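Long-range contacts in probable porin (Pseudomonas aeruginosa, PDB 4FSO), which probably forms a channel across the outer membrane for the passage of small solutes, as a porin of the OprD family: residues A[114-119]-A[145-150]; A[307-312]-A[351-356]. All blocks are in the same frame, centred on the assembly; numbering follows the deposited sequence.

Overall arrangement
The two contacts belong to one outer-membrane beta-barrel but sit on opposite sides of its centre. Their centres are 38 Å apart, and their nearest atoms about 24 Å, so they do not touch. Interaction 1 comes first along the chain. It joins two antiparallel strands of the wall, 115-119 and 144-148, and detergent molecules lie against one face of it. Interaction 2 is of another kind. There a loop, 307-312, packs against strand 350-363, and the buried polar side chains of the wall face the loop. Calcium is bound too: an ion lies about 4 Å from the side chain of Asn309 in interaction 2.

Interaction 1 of 2, residues A[114-119]-A[145-150]; sequences QTQFRY and QLTSEE. With C8E ((hydroxyethyloxy)tri(ethyloxy)octane), chain J; C8E ((hydroxyethyloxy)tri(ethyloxy)octane), chain K.
Glu150 OE2 is gripped by two donors, one at the start of strand 115-119 and one from Gln114 just before it. Thr115 OG1 donates to it at 2.6 Å, on the lone pair turned away from the other carboxylate oxygen. Gln114 N comes to the same OE2 at 2.7 Å from the syn side, 32° out of the carboxylate plane. The Glu150 chain bends at chi2 (-65°), which brings its carboxylate back to Gln114 N and Thr115 OG1. Glu150 OE1 is held separately by Ser113 OG. Thr115 OG1 also accepts a bond from Ser148 OG, at 2.8 Å, so Ser148, Thr115 and Glu150 are linked by a short chain of hydrogen bonds. Beyond this end the two segments run as neighbouring antiparallel strands of the porin barrel, with axes at 171°. Gln116 and Thr147 form a hydrogen-bonded pair: Gln116 N reaches Thr147 O at 2.8 Å, and Thr147 N returns a bond to Gln116 O. Arg118 and Gln145 form the next such pair. The side chains alternate between the two faces. Thr115, Phe117, Leu146 and Ser148 share the face that meets detergent, as expected of the membrane side. Leu146 CD1 packs on Thr115 CG2 at 3.7 Å. The chain J detergent passes Phe117, with its C10 3.5 Å from Phe117 CB. Gln116, Arg118, Gln145 and Thr147 occupy the other face, consistent with the barrel interior. There the extended Gln145 lies alongside Arg118, and its OE1 loosely approaches the guanidinium edge, 3.7 Å from Arg118 NH1. Arg118 NE makes a long, weak ion pair with Asp66.

Interaction 2 of 2, residues A[307-312]-A[351-356]; sequences FANPEE and GKEWER. With C8E ((hydroxyethyloxy)tri(ethyloxy)octane), chain E.
Two buried carboxylates meet here: Glu312 OE2 and Glu353 OE2 are modelled 2.8 Å apart. One of the two acids probably holds a proton. Their side chains approach nearly perpendicular to each other. The contact joins a loop to the wall of an OprD-family beta-barrel. Residues 309-312 of the loop make a type II beta turn, which packs beside strand 350-363. Glu353 and Glu355 point toward the loop, while Trp354 between them points away. Glu353 CG sits between the backbone N and the carbonyl carbon (chi1 58°), and the extended chain beyond it carries the carboxylate to Glu312 and Asn309. Asn309 ties the turn together. Its backbone N donates to Glu312 OE1 at 3.1 Å, on the anti lone pair. Its ND2 bonds the same OE1 from the syn side at 3.2 Å, with the acceptor close to the amide plane. These two bonds help to orient the Glu312 carboxylate. Asn309 ND2 also makes a weak hydrogen bond across the contact to Glu353 OE2, at 3.3 Å. The other oxygen of Glu353, OE1, is held by Tyr381 OH, and Glu355 OE2 accepts from Val304 N. The Phe307 and Glu353 side chains lie antiparallel, alongside one another, with Phe307 CE2 3.8 Å from Glu353 CG. The edge of the ring meets the strand backbone, where Phe307 CZ stands 3.8 Å from Glu355 N and 3.9 Å from Glu355 CB.

Interaction 1 of 2, residues A[114-119]-A[145-150]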
loop_
_atom_site.group_PDB
_atom_site.type_symbol
_atom_site.label_atom_id
_atom_site.label_comp_id
_atom_site.label_asym_id
_atom_site.label_seq_id
_atom_site.Cartn_x
_atom_site.Cartn_y
_atom_site.Cartn_z
ATOM N N GLN A 114 -18.434 3.817 19.870
ATOM C CA GLN A 114 -17.203 3.962 19.096
ATOM C C GLN A 114 -16.940 2.696 18.285
ATOM O O GLN A 114 -15.799 2.316 18.042
ATOM C CB GLN A 114 -16.015 4.257 20.013
ATOM C CG GLN A 114 -16.270 5.333 21.056
ATOM C CD GLN A 114 -16.550 6.684 20.439
ATOM O OE1 GLN A 114 -15.991 7.028 19.399
ATOM N NE2 GLN A 114 -17.432 7.455 21.068
ATOM N N THR A 115 -18.015 2.050 17.860
ATOM C CA THR A 115 -17.910 0.790 17.156
ATOM C C THR A 115 -18.682 0.887 15.831
ATOM O O THR A 115 -19.773 1.462 15.776
ATOM C CB THR A 115 -18.471 -0.346 18.048
ATOM O OG1 THR A 115 -17.675 -0.457 19.237
ATOM C CG2 THR A 115 -18.491 -1.685 17.318
ATOM N N GLN A 116 -18.112 0.342 14.762
ATOM C CA GLN A 116 -18.764 0.405 13.465
ATOM C C GLN A 116 -18.577 -0.866 12.637
ATOM O O GLN A 116 -17.542 -1.527 12.704
ATOM C CB GLN A 116 -18.309 1.650 12.698
ATOM C CG GLN A 116 -16.885 2.051 12.995
ATOM C CD GLN A 116 -16.725 3.545 13.200
ATOM O OE1 GLN A 116 -16.148 3.989 14.200
ATOM N NE2 GLN A 116 -17.222 4.332 12.247
ATOM N N PHE A 117 -19.606 -1.213 11.874
ATOM C CA PHE A 117 -19.588 -2.411 11.052
ATOM C C PHE A 117 -19.893 -1.993 9.625
ATOM O O PHE A 117 -20.633 -1.050 9.403
ATOM C CB PHE A 117 -20.623 -3.436 11.559
ATOM C CG PHE A 117 -20.752 -4.658 10.681
ATOM C CD1 PHE A 117 -19.750 -5.622 10.654
ATOM C CD2 PHE A 117 -21.864 -4.834 9.871
ATOM C CE1 PHE A 117 -19.856 -6.742 9.835
ATOM C CE2 PHE A 117 -21.979 -5.949 9.049
ATOM C CZ PHE A 117 -20.971 -6.906 9.034
ATOM N N ARG A 118 -19.306 -2.682 8.659
ATOM C CA ARG A 118 -19.590 -2.415 7.257
ATOM C C ARG A 118 -19.677 -3.747 6.560
ATOM O O ARG A 118 -18.988 -4.704 6.938
ATOM C CB ARG A 118 -18.489 -1.569 6.601
ATOM C CG ARG A 118 -18.450 -0.126 7.059
ATOM C CD ARG A 118 -17.185 0.577 6.597
ATOM N NE ARG A 118 -17.237 0.904 5.178
ATOM C CZ ARG A 118 -16.273 0.631 4.303
ATOM N NH1 ARG A 118 -15.155 0.020 4.703
ATOM N NH2 ARG A 118 -16.437 0.975 3.026
ATOM N N TYR A 119 -20.522 -3.804 5.541
ATOM C CA TYR A 119 -20.642 -4.990 4.720
ATOM C C TYR A 119 -20.816 -4.477 3.305
ATOM O O TYR A 119 -21.570 -3.541 3.087
ATOM C CB TYR A 119 -21.836 -5.846 5.177
ATOM C CG TYR A 119 -21.893 -7.245 4.581
ATOM C CD1 TYR A 119 -21.469 -7.502 3.276
ATOM C CD2 TYR A 119 -22.383 -8.310 5.322
ATOM C CE1 TYR A 119 -21.523 -8.768 2.730
ATOM C CE2 TYR A 119 -22.446 -9.589 4.785
ATOM C CZ TYR A 119 -22.013 -9.808 3.487
ATOM O OH TYR A 119 -22.071 -11.070 2.946
ATOM N N GLN A 145 -16.271 -5.473 7.641
ATOM C CA GLN A 145 -15.289 -4.899 8.517
ATOM C C GLN A 145 -15.922 -4.335 9.772
ATOM O O GLN A 145 -16.788 -3.448 9.713
ATOM C CB GLN A 145 -14.485 -3.830 7.791
ATOM C CG GLN A 145 -13.358 -3.276 8.641
ATOM C CD GLN A 145 -12.478 -2.293 7.899
ATOM O OE1 GLN A 145 -12.754 -1.915 6.762
ATOM N NE2 GLN A 145 -11.400 -1.877 8.545
ATOM N N LEU A 146 -15.479 -4.874 10.906
ATOM C CA LEU A 146 -15.814 -4.337 12.218
ATOM C C LEU A 146 -14.611 -3.599 12.785
ATOM O O LEU A 146 -13.524 -4.168 12.879
ATOM C CB LEU A 146 -16.175 -5.474 13.161
ATOM C CG LEU A 146 -16.374 -5.084 14.619
ATOM C CD1 LEU A 146 -17.658 -4.285 14.752
ATOM C CD2 LEU A 146 -16.373 -6.307 15.534
ATOM N N THR A 147 -14.791 -2.333 13.145
ATOM C CA THR A 147 -13.803 -1.643 13.970
ATOM C C THR A 147 -14.415 -1.148 15.298
ATOM O O THR A 147 -15.612 -0.834 15.374
ATOM C CB THR A 147 -13.080 -0.495 13.225
ATOM O OG1 THR A 147 -13.885 0.683 13.242
ATOM C CG2 THR A 147 -12.794 -0.876 11.808
ATOM N N SER A 148 -13.586 -1.095 16.341
ATOM C CA SER A 148 -14.054 -0.696 17.669
ATOM C C SER A 148 -12.956 -0.005 18.459
ATOM O O SER A 148 -11.831 -0.495 18.521
ATOM C CB SER A 148 -14.560 -1.915 18.437
ATOM O OG SER A 148 -15.164 -1.513 19.642
ATOM N N GLU A 149 -13.283 1.139 19.057
ATOM C CA GLU A 149 -12.310 1.917 19.824
ATOM C C GLU A 149 -13.005 2.538 21.033
ATOM O O GLU A 149 -12.975 3.757 21.231
ATOM C CB GLU A 149 -11.643 2.995 18.954
ATOM C CG GLU A 149 -10.375 3.624 19.571
ATOM C CD GLU A 149 -9.738 4.744 18.726
ATOM O OE1 GLU A 149 -9.974 4.798 17.497
ATOM O OE2 GLU A 149 -8.998 5.574 19.306
ATOM N N GLU A 150 -13.646 1.692 21.833
ATOM C CA GLU A 150 -14.408 2.174 22.981
ATOM C C GLU A 150 -13.477 2.720 24.058
ATOM O O GLU A 150 -13.800 3.701 24.735
ATOM C CB GLU A 150 -15.329 1.074 23.528
ATOM C CG GLU A 150 -16.341 0.545 22.498
ATOM C CD GLU A 150 -17.372 1.602 22.051
ATOM O OE1 GLU A 150 -17.567 2.598 22.780
ATOM O OE2 GLU A 150 -17.986 1.431 20.968
HETATM C C1 C8E J . -15.349 -10.801 10.595
HETATM C C2 C8E J . -15.930 -9.384 10.630
HETATM C C3 C8E J . -17.401 -9.379 11.069
HETATM C C4 C8E J . -17.598 -9.640 12.569
HETATM C C5 C8E J . -19.067 -9.872 12.942
HETATM C C6 C8E J . -19.540 -8.865 13.991
HETATM C C7 C8E J . -20.958 -8.374 13.712
HETATM C C8 C8E J . -21.251 -7.282 14.751
HETATM O O9 C8E J . -22.448 -6.577 14.443
HETATM C C10 C8E J . -22.285 -5.185 14.158
HETATM C C11 C8E J . -22.527 -4.307 15.398
HETATM O O12 C8E J . -22.678 -2.934 15.040
HETATM C C13 C8E J . -22.300 -2.035 16.079
HETATM C C14 C8E J . -22.744 -2.555 17.443
HETATM O O15 C8E J . -21.712 -2.443 18.399
HETATM C C2 C8E K . -20.380 1.649 25.970
HETATM C C3 C8E K . -20.132 0.224 25.447
HETATM C C4 C8E K . -20.934 -0.024 24.166
HETATM C C5 C8E K . -20.664 -1.373 23.504
HETATM C C6 C8E K . -20.283 -1.147 22.035
HETATM C C7 C8E K . -20.095 -2.443 21.247
#

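Interaction 2 of 2, residues A[307-312]-A[351-356]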
loop_
_atom_site.group_PDB
_atom_site.type_symbol
_atom_site.label_atom_id
_atom_site.label_comp_id
_atom_site.label_asym_id
_atom_site.label_seq_id
_atom_site.Cartn_x
_atom_site.Cartn_y
_atom_site.Cartn_z
ATOM N N PHE A 307 11.855 -5.893 -3.120
ATOM C CA PHE A 307 13.014 -6.387 -2.371
ATOM C C PHE A 307 12.651 -7.430 -1.323
ATOM O O PHE A 307 13.206 -7.475 -0.237
ATOM C CB PHE A 307 13.811 -5.218 -1.789
ATOM C CG PHE A 307 14.385 -4.344 -2.845
ATOM C CD1 PHE A 307 13.635 -3.303 -3.376
ATOM C CD2 PHE A 307 15.657 -4.606 -3.361
ATOM C CE1 PHE A 307 14.152 -2.518 -4.370
ATOM C CE2 PHE A 307 16.197 -3.820 -4.358
ATOM C CZ PHE A 307 15.439 -2.771 -4.867
ATOM N N ALA A 308 11.716 -8.287 -1.686
ATOM C CA ALA A 308 11.129 -9.211 -0.748
ATOM C C ALA A 308 11.292 -10.626 -1.274
ATOM O O ALA A 308 10.528 -11.503 -0.919
ATOM C CB ALA A 308 9.664 -8.865 -0.530
ATOM N N ASN A 309 12.283 -10.821 -2.143
ATOM C CA ASN A 309 12.695 -12.135 -2.638
ATOM C C ASN A 309 13.352 -12.984 -1.549
ATOM O O ASN A 309 13.728 -12.451 -0.514
ATOM C CB ASN A 309 13.652 -11.948 -3.785
ATOM C CG ASN A 309 12.962 -11.464 -5.021
ATOM O OD1 ASN A 309 12.185 -12.200 -5.632
ATOM N ND2 ASN A 309 13.238 -10.217 -5.409
ATOM N N PRO A 310 13.498 -14.306 -1.767
ATOM C CA PRO A 310 13.857 -15.096 -0.584
ATOM C C PRO A 310 15.234 -14.758 -0.017
ATOM O O PRO A 310 16.208 -14.649 -0.769
ATOM C CB PRO A 310 13.800 -16.551 -1.096
ATOM C CG PRO A 310 12.971 -16.506 -2.295
ATOM C CD PRO A 310 13.285 -15.174 -2.936
ATOM N N GLU A 311 15.289 -14.564 1.298
ATOM C CA GLU A 311 16.551 -14.367 1.999
ATOM C C GLU A 311 17.258 -13.088 1.610
ATOM O O GLU A 311 18.454 -12.918 1.866
ATOM C CB GLU A 311 17.483 -15.575 1.824
ATOM C CG GLU A 311 17.543 -16.447 3.063
ATOM C CD GLU A 311 17.794 -17.894 2.728
ATOM O OE1 GLU A 311 17.928 -18.202 1.530
ATOM O OE2 GLU A 311 17.849 -18.728 3.654
ATOM N N GLU A 312 16.500 -12.181 1.008
ATOM C CA GLU A 312 17.050 -10.942 0.488
ATOM C C GLU A 312 17.343 -9.929 1.610
ATOM O O GLU A 312 16.592 -9.808 2.576
ATOM C CB GLU A 312 16.104 -10.379 -0.572
ATOM C CG GLU A 312 16.394 -8.954 -1.035
ATOM C CD GLU A 312 15.851 -8.652 -2.441
ATOM O OE1 GLU A 312 14.795 -9.203 -2.819
ATOM O OE2 GLU A 312 16.493 -7.867 -3.179
ATOM N N GLY A 351 21.452 -13.656 -5.980
ATOM C CA GLY A 351 20.946 -12.590 -6.814
ATOM C C GLY A 351 21.186 -11.219 -6.201
ATOM O O GLY A 351 21.155 -11.050 -4.973
ATOM N N LYS A 352 21.422 -10.245 -7.078
ATOM C CA LYS A 352 21.574 -8.847 -6.703
ATOM C C LYS A 352 20.743 -7.953 -7.624
ATOM O O LYS A 352 20.664 -8.163 -8.842
ATOM C CB LYS A 352 23.038 -8.446 -6.797
ATOM C CG LYS A 352 23.911 -9.066 -5.767
ATOM C CD LYS A 352 25.314 -9.206 -6.298
ATOM C CE LYS A 352 26.201 -10.008 -5.364
ATOM N NZ LYS A 352 27.281 -9.171 -4.775
ATOM N N GLU A 353 20.141 -6.934 -7.037
ATOM C CA GLU A 353 19.282 -6.040 -7.799
ATOM C C GLU A 353 19.339 -4.727 -7.095
ATOM O O GLU A 353 19.586 -4.680 -5.895
ATOM C CB GLU A 353 17.821 -6.547 -7.859
ATOM C CG GLU A 353 17.157 -6.754 -6.491
ATOM C CD GLU A 353 15.754 -7.399 -6.564
ATOM O OE1 GLU A 353 15.317 -7.776 -7.668
ATOM O OE2 GLU A 353 15.075 -7.520 -5.513
ATOM N N TRP A 354 19.127 -3.650 -7.830
ATOM C CA TRP A 354 18.973 -2.362 -7.177
ATOM C C TRP A 354 17.950 -1.546 -7.946
ATOM O O TRP A 354 17.650 -1.838 -9.104
ATOM C CB TRP A 354 20.316 -1.620 -7.085
ATOM C CG TRP A 354 20.932 -1.371 -8.422
ATOM C CD1 TRP A 354 21.793 -2.181 -9.068
ATOM C CD2 TRP A 354 20.687 -0.252 -9.298
ATOM N NE1 TRP A 354 22.124 -1.644 -10.279
ATOM C CE2 TRP A 354 21.454 -0.462 -10.451
ATOM C CE3 TRP A 354 19.897 0.907 -9.204
ATOM C CZ2 TRP A 354 21.462 0.446 -11.528
ATOM C CZ3 TRP A 354 19.902 1.809 -10.267
ATOM C CH2 TRP A 354 20.684 1.574 -11.410
ATOM N N GLU A 355 17.412 -0.528 -7.288
ATOM C CA GLU A 355 16.445 0.364 -7.902
ATOM C C GLU A 355 16.712 1.791 -7.432
ATOM O O GLU A 355 17.091 2.017 -6.288
ATOM C CB GLU A 355 15.002 -0.074 -7.591
ATOM C CG GLU A 355 13.895 0.870 -8.133
ATOM C CD GLU A 355 12.465 0.317 -7.913
ATOM O OE1 GLU A 355 12.315 -0.898 -7.645
ATOM O OE2 GLU A 355 11.491 1.096 -7.995
ATOM N N ARG A 356 16.546 2.741 -8.345
ATOM C CA ARG A 356 16.588 4.153 -8.017
ATOM C C ARG A 356 15.296 4.781 -8.539
ATOM O O ARG A 356 14.851 4.495 -9.650
ATOM C CB ARG A 356 17.824 4.818 -8.652
ATOM C CG ARG A 356 18.167 6.223 -8.134
ATOM C CD ARG A 356 17.323 7.313 -8.784
HETATM C C1 C8E E . 22.081 7.785 -15.002
HETATM C C2 C8E E . 21.745 8.963 -14.100
HETATM C C3 C8E E . 20.240 9.215 -14.030
HETATM C C4 C8E E . 19.849 10.433 -13.193
HETATM C C5 C8E E . 21.023 11.265 -12.698
HETATM C C6 C8E E . 20.606 12.054 -11.455
HETATM C C7 C8E E . 21.729 12.118 -10.420
HETATM C C8 C8E E . 21.316 12.936 -9.208
HETATM O O9 C8E E . 20.057 12.490 -8.800
HETATM C C10 C8E E . 20.216 11.442 -7.859
HETATM C C11 C8E E . 19.338 10.239 -8.205
HETATM O O12 C8E E . 19.641 9.717 -9.483
HETATM C C13 C8E E . 20.352 8.486 -9.447
HETATM C C14 C8E E . 20.616 7.983 -10.889
HETATM O O15 C8E E . 20.035 6.710 -11.171
HETATM C C16 C8E E . 20.831 5.862 -11.971
HETATM C C17 C8E E . 22.268 5.873 -11.449
HETATM O O18 C8E E . 22.316 5.321 -10.139
HETATM C C19 C8E E . 23.032 6.156 -9.227
HETATM C C20 C8E E . 22.781 5.841 -7.762
HETATM O O21 C8E E . 22.844 7.079 -7.048
#